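Local coordinates for scarecrow-like protein 3 (Arabidopsis thaliana, PDB 6KPB) that probably acts as a transcription factor of the GRAS family in plant development and binds zinc finger proteins of the IDD group, JACKDAW among them, at residues A[166-172]-A[250-256]. Numbering follows the deposited sequence.
Sequences MVHVIDL and EALAVSS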
loop_
_atom_site.group_PDB
_atom_site.type_symbol
_atom_site.label_atom_id
_atom_site.label_comp_id
_atom_site.label_asym_id
_atom_site.label_seq_id
_atom_site.Cartn_x
_atom_site.Cartn_y
_atom_site.Cartn_z
ATOM N N MET A 166 38.002 27.440 0.783
ATOM C CA MET A 166 37.455 26.318 0.027
ATOM C C MET A 166 36.855 25.329 1.011
ATOM O O MET A 166 37.583 24.728 1.807
ATOM C CB MET A 166 38.537 25.643 -0.818
ATOM C CG MET A 166 39.241 26.565 -1.798
ATOM S SD MET A 166 38.706 26.286 -3.496
ATOM C CE MET A 166 38.970 24.520 -3.635
ATOM N N VAL A 167 35.538 25.155 0.955
ATOM C CA VAL A 167 34.814 24.332 1.915
ATOM C C VAL A 167 34.007 23.285 1.162
ATOM O O VAL A 167 33.259 23.616 0.235
ATOM C CB VAL A 167 33.894 25.183 2.811
ATOM C CG1 VAL A 167 32.919 24.297 3.572
ATOM C CG2 VAL A 167 34.726 26.015 3.774
ATOM N N HIS A 168 34.160 22.024 1.566
ATOM C CA HIS A 168 33.406 20.904 1.015
ATOM C C HIS A 168 32.646 20.238 2.152
ATOM O O HIS A 168 33.259 19.751 3.109
ATOM C CB HIS A 168 34.337 19.905 0.322
ATOM C CG HIS A 168 33.625 18.738 -0.294
ATOM N ND1 HIS A 168 34.289 17.617 -0.745
ATOM C CD2 HIS A 168 32.311 18.520 -0.536
ATOM C CE1 HIS A 168 33.414 16.759 -1.236
ATOM N NE2 HIS A 168 32.206 17.281 -1.120
ATOM N N VAL A 169 31.318 20.224 2.054
ATOM C CA VAL A 169 30.454 19.610 3.056
ATOM C C VAL A 169 29.857 18.343 2.459
ATOM O O VAL A 169 29.366 18.356 1.324
ATOM C CB VAL A 169 29.347 20.576 3.517
ATOM C CG1 VAL A 169 28.420 19.889 4.502
ATOM C CG2 VAL A 169 29.955 21.823 4.139
ATOM N N ILE A 170 29.901 17.253 3.219
ATOM C CA ILE A 170 29.355 15.970 2.794
ATOM C C ILE A 170 28.129 15.674 3.645
ATOM O O ILE A 170 28.228 15.563 4.872
ATOM C CB ILE A 170 30.394 14.845 2.911
ATOM C CG1 ILE A 170 31.615 15.158 2.046
ATOM C CG2 ILE A 170 29.780 13.515 2.507
ATOM C CD1 ILE A 170 32.698 14.108 2.124
ATOM N N ASP A 171 26.975 15.548 2.992
ATOM C CA ASP A 171 25.709 15.254 3.656
ATOM C C ASP A 171 25.365 13.793 3.386
ATOM O O ASP A 171 25.045 13.422 2.250
ATOM C CB ASP A 171 24.610 16.192 3.158
ATOM C CG ASP A 171 23.314 16.062 3.944
ATOM O OD1 ASP A 171 23.196 15.137 4.775
ATOM O OD2 ASP A 171 22.410 16.896 3.732
ATOM N N LEU A 172 25.429 12.963 4.430
ATOM C CA LEU A 172 25.189 11.533 4.271
ATOM C C LEU A 172 23.713 11.192 4.114
ATOM O O LEU A 172 23.393 10.094 3.646
ATOM C CB LEU A 172 25.776 10.769 5.460
ATOM C CG LEU A 172 27.274 10.962 5.697
ATOM C CD1 LEU A 172 27.766 10.057 6.814
ATOM C CD2 LEU A 172 28.064 10.715 4.419
ATOM N N GLU A 250 41.026 21.338 0.085
ATOM C CA GLU A 250 39.753 21.911 0.495
ATOM C C GLU A 250 39.371 21.390 1.873
ATOM O O GLU A 250 39.517 20.197 2.162
ATOM C CB GLU A 250 38.646 21.590 -0.516
ATOM C CG GLU A 250 38.442 20.108 -0.786
ATOM C CD GLU A 250 37.276 19.844 -1.717
ATOM O OE1 GLU A 250 36.759 18.707 -1.716
ATOM O OE2 GLU A 250 36.873 20.775 -2.447
ATOM N N ALA A 251 38.892 22.293 2.723
ATOM C CA ALA A 251 38.469 21.913 4.061
ATOM C C ALA A 251 37.167 21.127 3.995
ATOM O O ALA A 251 36.261 21.456 3.223
ATOM C CB ALA A 251 38.303 23.154 4.934
ATOM N N LEU A 252 37.076 20.082 4.812
ATOM C CA LEU A 252 36.008 19.098 4.716
ATOM C C LEU A 252 35.233 19.018 6.024
ATOM O O LEU A 252 35.814 19.096 7.111
ATOM C CB LEU A 252 36.573 17.719 4.360
ATOM C CG LEU A 252 35.571 16.637 3.958
ATOM C CD1 LEU A 252 34.883 17.014 2.657
ATOM C CD2 LEU A 252 36.259 15.288 3.834
ATOM N N ALA A 253 33.917 18.854 5.906
ATOM C CA ALA A 253 33.042 18.626 7.044
ATOM C C ALA A 253 32.056 17.525 6.684
ATOM O O ALA A 253 31.567 17.467 5.552
ATOM C CB ALA A 253 32.292 19.903 7.447
ATOM N N VAL A 254 31.777 16.647 7.646
ATOM C CA VAL A 254 30.891 15.506 7.447
ATOM C C VAL A 254 29.722 15.631 8.416
ATOM O O VAL A 254 29.927 15.842 9.617
ATOM C CB VAL A 254 31.631 14.171 7.649
ATOM C CG1 VAL A 254 30.658 13.006 7.594
ATOM C CG2 VAL A 254 32.719 14.003 6.598
ATOM N N SER A 255 28.504 15.502 7.891
ATOM C CA SER A 255 27.281 15.586 8.681
ATOM C C SER A 255 26.552 14.253 8.604
ATOM O O SER A 255 26.162 13.817 7.515
ATOM C CB SER A 255 26.382 16.719 8.185
ATOM O OG SER A 255 25.142 16.725 8.872
ATOM N N SER A 256 26.361 13.615 9.756
ATOM C CA SER A 256 25.715 12.305 9.846
ATOM C C SER A 256 24.479 12.447 10.730
ATOM O O SER A 256 24.565 12.365 11.958
ATOM C CB SER A 256 26.683 11.260 10.393
ATOM O OG SER A 256 26.094 9.972 10.401
#
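Torsions set the pair H168 and E250: the imidazole swings away from its own backbone N, and E250, with CG between N and carbonyl carbon (chi1 56°), reaches across extended to put OE1 beside ND1, over one face of the parallel part of a mixed beta sheet. The two strands are neighbours in the Rossmann-like core of the GRAS domain, and 166-172 carries the VHIID motif. H168 ND1 gives E250 OE1 a weak, bent hydrogen bond of 2.9 Å, with the planes of ring and carboxylate 54° apart. OE1 also forms a salt bridge with R198, and H168 NE2 is hydrogen-bonded to T200, so both ring nitrogens have partners. L252 runs alongside the histidine, its CD1 3.5 Å from ND1, and I170 CG1 lies 3.8 Å above one ring face, offset toward the rim. Replacing H168 by alanine is likely to leave a gap beside L252 CD1 and I170 CG1, with T200 and E250 missing their imidazole partner. Farther along this face, I170 CD1 meets L252 CD1 at 3.7 Å; past the strand end, L172 CD1 approaches V254 CG1. V167, V169, A251 and A253 point to the other face, where helix 178-189 packs on the two valines; D171 there bonds W180, and S255 bonds Q179. Six backbone hydrogen bonds join the strands in parallel register: H168 and I170 on one strand, and A251, A253 and S255 on the other, each use both N and O. The last of the six is L172 N to S255 O, long at 3.3 Å but nearly straight, 171° at the hydrogen.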